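Local atomic coordinates of cytosolic phospholipase A2 delta (Homo sapiens, PDB entry 5IZ5), a protein that hydrolyses glycerophospholipids at the sn-2 position in a calcium-dependent manner, preferring linoleic acid there, and so releases a free fatty acid and a lysophospholipid. Residues Pro714-Leu719 against Val793-Gly798; Phe734-Ala739 against Leu786-Tyr791. The protein carries 3 engineered substitutions. One frame throughout, in Å; residues are numbered along the deposited sequence.

Contact 1. Residues Pro714-Leu719 against Val793-Gly798; sequences PRECHL and VQTSQG
Cys717 and Ser796 meet where an edge of the central mixed sheet of the catalytic alpha/beta domain faces the joint between two C-terminal helices. Cys717 leads into strand 718-720, while Ser796 sits at the N-cap position of helix 797-810, just past helix 779-794. The closest approach is 3.4 Å, from Cys717 CB to Ser796 OG, and the two CB atoms lie 3.9 Å apart. Sulfur takes a lesser part: with SG anti to the backbone N (chi1 -176°), Cys717 presents its CB to the hydroxyl and brings SG only to 4.2 Å from Ser796 CB. One residue back, the methylene CG of Glu716 lies 4.0 Å from Thr795 CG2, the two side chains crossing at about a right angle. The contact is van der Waals packing, carbon on carbon apart from the Ser796 hydroxyl and the Cys717 sulfur; the Glu716 carboxylate turns to another partner, OE2 being hydrogen-bonded to Ser740 OG. Beyond this shell, a type I turn from Gln794 to Gln797 sets the bend between the helices, with Ser796 N bonded to Val793 O. On the sheet side, Arg715 N donates to His718 NE2 over 3.1 Å, approaching 24° out of the imidazole plane, and His718 pairs through its backbone with His733 of strand 730-734. Ser796 OG makes no capping bond to helix 797-810; its hydrogen bond goes back to Asn792 O.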
# COMPACT_ATOMS: atom_id res chain seq x y z
N PRO B 714 4.55 9.54 -33.39
CA PRO B 714 3.63 10.20 -32.47
C PRO B 714 3.83 11.71 -32.46
O PRO B 714 4.94 12.19 -32.66
CB PRO B 714 3.95 9.58 -31.11
CG PRO B 714 5.27 8.92 -31.25
CD PRO B 714 5.51 8.66 -32.70
N ARG B 715 2.72 12.42 -32.27
CA ARG B 715 2.70 13.87 -32.17
C ARG B 715 2.67 14.32 -30.71
O ARG B 715 2.56 13.51 -29.78
CB ARG B 715 1.46 14.40 -32.90
CG ARG B 715 1.26 13.82 -34.29
CD ARG B 715 0.03 14.40 -34.97
NE ARG B 715 -1.21 14.00 -34.30
CZ ARG B 715 -1.82 12.82 -34.43
NH1 ARG B 715 -1.31 11.87 -35.21
NH2 ARG B 715 -2.95 12.58 -33.76
N GLU B 716 2.75 15.63 -30.52
CA GLU B 716 2.81 16.23 -29.18
C GLU B 716 1.57 15.94 -28.33
O GLU B 716 1.66 15.90 -27.10
CB GLU B 716 3.00 17.74 -29.29
CG GLU B 716 4.38 18.20 -29.74
CD GLU B 716 4.52 18.34 -31.25
OE1 GLU B 716 3.70 17.75 -31.99
OE2 GLU B 716 5.46 19.02 -31.70
N CYS B 717 0.43 15.73 -28.98
CA CYS B 717 -0.83 15.57 -28.27
C CYS B 717 -1.79 14.67 -29.02
O CYS B 717 -2.03 14.88 -30.20
CB CYS B 717 -1.46 16.94 -28.08
SG CYS B 717 -2.97 16.92 -27.11
N HIS B 718 -2.32 13.67 -28.33
CA HIS B 718 -3.33 12.78 -28.89
C HIS B 718 -4.59 12.77 -28.04
O HIS B 718 -4.51 12.62 -26.82
CB HIS B 718 -2.81 11.35 -28.95
CG HIS B 718 -1.67 11.17 -29.89
ND1 HIS B 718 -1.81 10.55 -31.12
CD2 HIS B 718 -0.37 11.51 -29.79
CE1 HIS B 718 -0.63 10.52 -31.72
NE2 HIS B 718 0.26 11.10 -30.94
N LEU B 719 -5.73 12.90 -28.70
CA LEU B 719 -7.02 12.90 -28.03
C LEU B 719 -7.64 11.51 -28.05
O LEU B 719 -7.76 10.90 -29.12
CB LEU B 719 -7.97 13.88 -28.72
CG LEU B 719 -9.42 13.91 -28.23
CD1 LEU B 719 -9.51 14.49 -26.83
CD2 LEU B 719 -10.28 14.72 -29.19
N VAL B 793 3.48 21.03 -24.54
CA VAL B 793 2.20 21.39 -23.93
C VAL B 793 1.70 22.73 -24.47
O VAL B 793 0.53 22.87 -24.81
CB VAL B 793 2.29 21.38 -22.39
CG1 VAL B 793 1.08 22.06 -21.76
CG2 VAL B 793 2.39 19.94 -21.89
N GLN B 794 2.59 23.73 -24.54
CA GLN B 794 2.21 25.05 -25.06
C GLN B 794 1.65 24.97 -26.48
O GLN B 794 0.59 25.52 -26.77
CB GLN B 794 3.37 26.03 -24.99
CG GLN B 794 3.48 26.71 -23.63
CD GLN B 794 4.68 27.63 -23.53
OE1 GLN B 794 5.50 27.71 -24.44
NE2 GLN B 794 4.78 28.33 -22.41
N THR B 795 2.34 24.25 -27.36
CA THR B 795 1.86 24.05 -28.73
C THR B 795 0.53 23.30 -28.81
O THR B 795 -0.10 23.28 -29.86
CB THR B 795 2.89 23.30 -29.58
OG1 THR B 795 2.64 23.57 -30.97
CG2 THR B 795 2.79 21.82 -29.32
N SER B 796 0.11 22.65 -27.72
CA SER B 796 -1.16 21.92 -27.69
C SER B 796 -2.25 22.72 -27.00
O SER B 796 -3.33 22.19 -26.70
CB SER B 796 -0.97 20.59 -26.95
OG SER B 796 0.14 19.88 -27.46
N GLN B 797 -1.99 24.01 -26.74
CA GLN B 797 -2.93 24.86 -26.03
C GLN B 797 -4.34 24.74 -26.59
O GLN B 797 -5.30 24.59 -25.84
CB GLN B 797 -2.48 26.32 -26.08
CG GLN B 797 -3.40 27.28 -25.35
CD GLN B 797 -2.93 28.72 -25.42
OE1 GLN B 797 -2.13 29.09 -26.29
NE2 GLN B 797 -3.43 29.55 -24.51
N GLY B 798 -4.45 24.80 -27.92
CA GLY B 798 -5.73 24.71 -28.61
C GLY B 798 -6.50 23.46 -28.25
O GLY B 798 -7.68 23.53 -27.91

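Contact 2. Residues Phe734-Ala739 against Leu786-Tyr791; sequences FPLVNA and LRLSDY
Leu788 reaches from helix 779-794 to the loop that follows strand 730-734, a loop-on-helix packing within the alpha/beta catalytic domain of this phospholipase. Its CB points at the loop, and CG, anti to the backbone N (chi1 169°), comes to 4.1 Å from Val737 O. From there the branches part. CD1 makes the closest approach, 3.6 Å from Val737 O and 3.9 Å from Asn738 OD1, so that it touches two oxygens of successive residues. CD2 also borders Val737 O, at 3.9 Å, and, roughly at a right angle to that direction, meets Leu736 CD1 at 4.4 Å, a loose apolar contact. The isobutyl group therefore sits against the carbonyl of Val737, whose own side chain starts away from the helix. Asn738 lies obliquely to Leu788, and its amide is held by a bond from ND2 to Gly759 O, which leaves OD1 on the side of the leucine methyl. Other residues pack around the patch: Phe741 on Leu788, and Arg337 of helix 335-351 and Leu785 on Leu736. The carbonyl oxygen of Val737, which both Leu788 methyls border, is itself hydrogen-bonded to Asn792 ND2, one turn further along the same helix.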
# COMPACT_ATOMS: atom_id res chain seq x y z
N PHE B 734 0.09 13.07 -23.86
CA PHE B 734 1.31 13.75 -24.27
C PHE B 734 2.50 12.81 -24.19
O PHE B 734 3.13 12.69 -23.14
CB PHE B 734 1.56 14.97 -23.38
CG PHE B 734 0.45 15.98 -23.41
CD1 PHE B 734 0.55 17.12 -24.19
CD2 PHE B 734 -0.70 15.77 -22.67
CE1 PHE B 734 -0.47 18.05 -24.22
CE2 PHE B 734 -1.73 16.69 -22.69
CZ PHE B 734 -1.62 17.83 -23.47
N PRO B 735 2.83 12.14 -25.30
CA PRO B 735 3.99 11.26 -25.27
C PRO B 735 5.29 12.03 -25.26
O PRO B 735 5.34 13.20 -25.66
CB PRO B 735 3.85 10.45 -26.57
CG PRO B 735 3.08 11.32 -27.48
CD PRO B 735 2.16 12.14 -26.62
N LEU B 736 6.35 11.39 -24.78
CA LEU B 736 7.66 12.03 -24.77
C LEU B 736 8.28 11.89 -26.16
O LEU B 736 8.85 10.85 -26.50
CB LEU B 736 8.56 11.41 -23.70
CG LEU B 736 9.93 12.07 -23.53
CD1 LEU B 736 9.83 13.56 -23.25
CD2 LEU B 736 10.67 11.37 -22.40
N VAL B 737 8.14 12.94 -26.96
CA VAL B 737 8.58 12.91 -28.35
C VAL B 737 9.12 14.28 -28.76
O VAL B 737 8.59 15.31 -28.35
CB VAL B 737 7.43 12.46 -29.28
CG1 VAL B 737 6.31 13.49 -29.33
CG2 VAL B 737 7.96 12.16 -30.68
N ASN B 738 10.18 14.28 -29.55
CA ASN B 738 10.71 15.50 -30.14
C ASN B 738 10.23 15.57 -31.58
O ASN B 738 10.86 15.01 -32.48
CB ASN B 738 12.25 15.49 -30.09
CG ASN B 738 12.86 16.81 -30.53
OD1 ASN B 738 12.18 17.83 -30.64
ND2 ASN B 738 14.17 16.80 -30.77
N ALA B 739 9.09 16.23 -31.79
CA ALA B 739 8.53 16.37 -33.13
C ALA B 739 8.77 17.79 -33.65
O ALA B 739 9.89 18.11 -34.06
CB ALA B 739 7.05 16.02 -33.13
N LEU B 786 13.50 19.73 -20.49
CA LEU B 786 12.53 20.62 -19.86
C LEU B 786 11.82 21.50 -20.89
O LEU B 786 10.59 21.57 -20.90
CB LEU B 786 13.24 21.51 -18.84
CG LEU B 786 12.32 22.49 -18.10
CD1 LEU B 786 11.73 21.82 -16.87
CD2 LEU B 786 13.08 23.75 -17.71
N ARG B 787 12.59 22.16 -21.75
CA ARG B 787 12.02 23.08 -22.73
C ARG B 787 11.19 22.34 -23.78
O ARG B 787 10.16 22.84 -24.22
CB ARG B 787 13.10 23.93 -23.41
CG ARG B 787 13.78 24.95 -22.50
CD ARG B 787 14.34 26.13 -23.27
NE ARG B 787 15.09 27.05 -22.40
CZ ARG B 787 16.41 27.06 -22.22
NH1 ARG B 787 17.21 26.20 -22.85
NH2 ARG B 787 16.95 27.95 -21.39
N LEU B 788 11.64 21.15 -24.17
CA LEU B 788 10.84 20.29 -25.03
C LEU B 788 9.47 20.02 -24.42
O LEU B 788 8.44 20.14 -25.10
CB LEU B 788 11.55 18.95 -25.28
CG LEU B 788 10.71 17.86 -25.95
CD1 LEU B 788 10.23 18.31 -27.32
CD2 LEU B 788 11.49 16.57 -26.05
N SER B 789 9.46 19.63 -23.16
CA SER B 789 8.23 19.29 -22.45
C SER B 789 7.31 20.50 -22.37
O SER B 789 6.12 20.41 -22.65
CB SER B 789 8.55 18.77 -21.04
OG SER B 789 9.44 17.68 -21.08
N ASP B 790 7.88 21.63 -21.97
CA ASP B 790 7.18 22.90 -21.93
C ASP B 790 6.55 23.23 -23.29
O ASP B 790 5.37 23.54 -23.38
CB ASP B 790 8.16 24.00 -21.51
CG ASP B 790 7.54 25.38 -21.45
OD1 ASP B 790 6.30 25.49 -21.35
OD2 ASP B 790 8.30 26.36 -21.49
N TYR B 791 7.37 23.14 -24.33
CA TYR B 791 6.92 23.42 -25.69
C TYR B 791 5.76 22.52 -26.12
O TYR B 791 4.75 23.01 -26.62
CB TYR B 791 8.08 23.28 -26.67
CG TYR B 791 7.67 23.38 -28.11
CD1 TYR B 791 7.68 24.61 -28.77
CD2 TYR B 791 7.28 22.26 -28.81
CE1 TYR B 791 7.30 24.70 -30.10
CE2 TYR B 791 6.90 22.34 -30.13
CZ TYR B 791 6.91 23.57 -30.77
OH TYR B 791 6.53 23.65 -32.09

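Contacts 1 and 2 have centres about 9 Å apart and share helix 779-794: contact 2 uses its middle, contact 1 its C-terminal end and the turn beyond. Their sheet-side segments also touch directly. Glu716 O lies 3.3 Å from Phe734 CD1, and Glu716 OE2 comes to 3.7 Å from Ala739 CB, so residues 714-719 pack along 734-739. Ser740 OG joins the two further, being hydrogen-bonded to both Glu716 OE2 and Tyr791 OH. Contact 1 lies away from the substrate-binding and catalytic residues. Contact 2 comes closer, with the side chain of Leu736 about 8 Å from Gly334, which binds substrate.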